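PDB 4M7U: dihydrofolate reductase from Enterococcus faecalis, which probably catalyses the NADPH-dependent reduction of 7,8-dihydrofolate to tetrahydrofolate, a step needed for glycine, purine and DNA precursor synthesis. Local coordinates for residues T124-T129 with N158-D163. Sequence-based numbering, arbitrary orientation.
Sequences TMIHET and NLYAHD
The imidazole of H127 lies obliquely against the backbone of A161 and H162 (CD2 3.7 Å from H162 CA) and turns its edge to the carboxylate of D163, between the neighbouring antiparallel strands 120-126 and 162-169 of the mixed dihydrofolate reductase sheet. The case illustrates how a main-chain ladder is supplemented by a side-chain hydrogen bond. M125 and D163 form a hydrogen-bonded pair, M125 N to D163 O (2.7 Å) and D163 N to M125 O (2.8 Å), while I126 and H162 make the adjoining non-hydrogen-bonded pair. One bond further on, H127 N donates to A161 O (2.9 Å), and H127 is also the centre of an inverse gamma turn, closed by the weak E128 N to I126 O bond. With CG beside its own backbone N, the H127 ring leans back along the ladder toward D163, its plane 72° from that of the carboxylate.

The side chains of M125 and D163 point to one face of the sheet and those of I126 and H162 to the opposite one, where I126 packs on W30 and L32; T124 OG1 is hydrogen-bonded to D35 OD1. CG2 of I126 touches CB of Y160 (3.8 Å), and the aliphatic CG of E128 lies 3.8 Å from Y160 CD1; F130 meets the same ring edge-to-face. The H162 imidazole folds back on the preceding loop, its CG held between the backbone N and the carbonyl carbon (chi1 56°), ND1 donating a hydrogen bond to Y160 O at 2.7 Å. Across the ladder, H127 NE2 is directed at D163 OD2 in a His-carboxylate hydrogen bond; the modelled 2.4 Å is very short and its exact length doubtful.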
loop_
_atom_site.group_PDB
_atom_site.type_symbol
_atom_site.label_atom_id
_atom_site.label_comp_id
_atom_site.label_asym_id
_atom_site.label_seq_id
_atom_site.Cartn_x
_atom_site.Cartn_y
_atom_site.Cartn_z
ATOM N N THR A 124 -7.364 2.160 5.999
ATOM C CA THR A 124 -7.961 3.322 6.657
ATOM C C THR A 124 -9.233 3.682 5.905
ATOM O O THR A 124 -9.179 4.156 4.768
ATOM C CB THR A 124 -7.029 4.536 6.642
ATOM O OG1 THR A 124 -5.826 4.225 7.365
ATOM C CG2 THR A 124 -7.725 5.751 7.287
ATOM N N MET A 125 -10.379 3.428 6.521
ATOM C CA MET A 125 -11.669 3.714 5.885
ATOM C C MET A 125 -12.109 5.131 6.256
ATOM O O MET A 125 -12.355 5.430 7.429
ATOM C CB MET A 125 -12.711 2.667 6.315
ATOM C CG MET A 125 -14.106 2.868 5.706
ATOM S SD MET A 125 -14.117 3.123 3.911
ATOM C CE MET A 125 -14.257 1.456 3.347
ATOM N N ILE A 126 -12.180 6.011 5.262
ATOM C CA ILE A 126 -12.549 7.400 5.508
ATOM C C ILE A 126 -14.018 7.625 5.150
ATOM O O ILE A 126 -14.435 7.439 3.997
ATOM C CB ILE A 126 -11.653 8.359 4.693
ATOM C CG1 ILE A 126 -10.166 8.064 4.972
ATOM C CG2 ILE A 126 -11.977 9.786 5.019
ATOM C CD1 ILE A 126 -9.193 8.902 4.116
ATOM N N HIS A 127 -14.799 8.032 6.146
ATOM C CA HIS A 127 -16.246 8.137 5.990
ATOM C C HIS A 127 -16.641 9.501 5.430
ATOM O O HIS A 127 -17.151 10.374 6.134
ATOM C CB HIS A 127 -16.949 7.834 7.315
ATOM C CG HIS A 127 -16.507 6.542 7.933
ATOM N ND1 HIS A 127 -16.827 5.309 7.401
ATOM C CD2 HIS A 127 -15.765 6.299 9.042
ATOM C CE1 HIS A 127 -16.306 4.360 8.163
ATOM N NE2 HIS A 127 -15.660 4.925 9.157
ATOM N N GLU A 128 -16.375 9.662 4.142
ATOM C CA GLU A 128 -16.678 10.877 3.412
ATOM C C GLU A 128 -16.514 10.500 1.953
ATOM O O GLU A 128 -15.861 9.493 1.629
ATOM C CB GLU A 128 -15.716 12.011 3.803
ATOM C CG GLU A 128 -16.138 13.412 3.342
ATOM C CD GLU A 128 -17.651 13.584 3.342
ATOM O OE1 GLU A 128 -18.200 14.014 4.377
ATOM O OE2 GLU A 128 -18.297 13.277 2.314
ATOM N N THR A 129 -17.117 11.278 1.063
ATOM C CA THR A 129 -16.950 11.005 -0.363
ATOM C C THR A 129 -16.149 12.110 -1.033
ATOM O O THR A 129 -16.369 13.293 -0.768
ATOM C CB THR A 129 -18.291 10.825 -1.095
ATOM O OG1 THR A 129 -19.055 12.029 -0.996
ATOM C CG2 THR A 129 -19.068 9.695 -0.493
ATOM N N ASN A 158 -7.454 16.971 11.222
ATOM C CA ASN A 158 -8.037 15.770 10.662
ATOM C C ASN A 158 -9.557 15.898 10.621
ATOM O O ASN A 158 -10.230 15.719 11.642
ATOM C CB ASN A 158 -7.595 14.571 11.500
ATOM C CG ASN A 158 -6.081 14.425 11.537
ATOM O OD1 ASN A 158 -5.484 13.756 10.687
ATOM N ND2 ASN A 158 -5.451 15.060 12.521
ATOM N N LEU A 159 -10.093 16.194 9.437
ATOM C CA LEU A 159 -11.467 16.694 9.303
ATOM C C LEU A 159 -12.564 15.645 9.124
ATOM O O LEU A 159 -13.747 15.989 9.121
ATOM C CB LEU A 159 -11.554 17.656 8.109
ATOM C CG LEU A 159 -10.633 18.878 8.062
ATOM C CD1 LEU A 159 -10.907 19.685 6.793
ATOM C CD2 LEU A 159 -10.825 19.746 9.295
ATOM N N TYR A 160 -12.189 14.384 8.940
ATOM C CA TYR A 160 -13.161 13.373 8.538
ATOM C C TYR A 160 -13.170 12.232 9.531
ATOM O O TYR A 160 -12.117 11.863 10.040
ATOM C CB TYR A 160 -12.823 12.835 7.130
ATOM C CG TYR A 160 -12.446 13.925 6.146
ATOM C CD1 TYR A 160 -13.404 14.800 5.651
ATOM C CD2 TYR A 160 -11.132 14.096 5.739
ATOM C CE1 TYR A 160 -13.071 15.811 4.770
ATOM C CE2 TYR A 160 -10.784 15.105 4.855
ATOM C CZ TYR A 160 -11.763 15.959 4.373
ATOM O OH TYR A 160 -11.435 16.971 3.485
ATOM N N ALA A 161 -14.359 11.682 9.801
ATOM C CA ALA A 161 -14.479 10.465 10.592
ATOM C C ALA A 161 -13.777 9.364 9.817
ATOM O O ALA A 161 -13.888 9.298 8.591
ATOM C CB ALA A 161 -15.940 10.093 10.802
ATOM N N HIS A 162 -13.053 8.498 10.517
ATOM C CA HIS A 162 -12.336 7.436 9.833
ATOM C C HIS A 162 -12.084 6.261 10.767
ATOM O O HIS A 162 -12.121 6.422 11.992
ATOM C CB HIS A 162 -11.029 7.984 9.231
ATOM C CG HIS A 162 -10.121 8.641 10.231
ATOM N ND1 HIS A 162 -10.359 9.905 10.735
ATOM C CD2 HIS A 162 -8.971 8.214 10.811
ATOM C CE1 HIS A 162 -9.397 10.225 11.583
ATOM N NE2 HIS A 162 -8.544 9.228 11.650
ATOM N N ASP A 163 -11.869 5.082 10.181
ATOM C CA ASP A 163 -11.505 3.897 10.947
ATOM C C ASP A 163 -10.207 3.304 10.429
ATOM O O ASP A 163 -9.949 3.316 9.216
ATOM C CB ASP A 163 -12.622 2.838 10.925
ATOM C CG ASP A 163 -13.854 3.280 11.696
ATOM O OD1 ASP A 163 -13.810 3.280 12.947
ATOM O OD2 ASP A 163 -14.856 3.657 11.058
#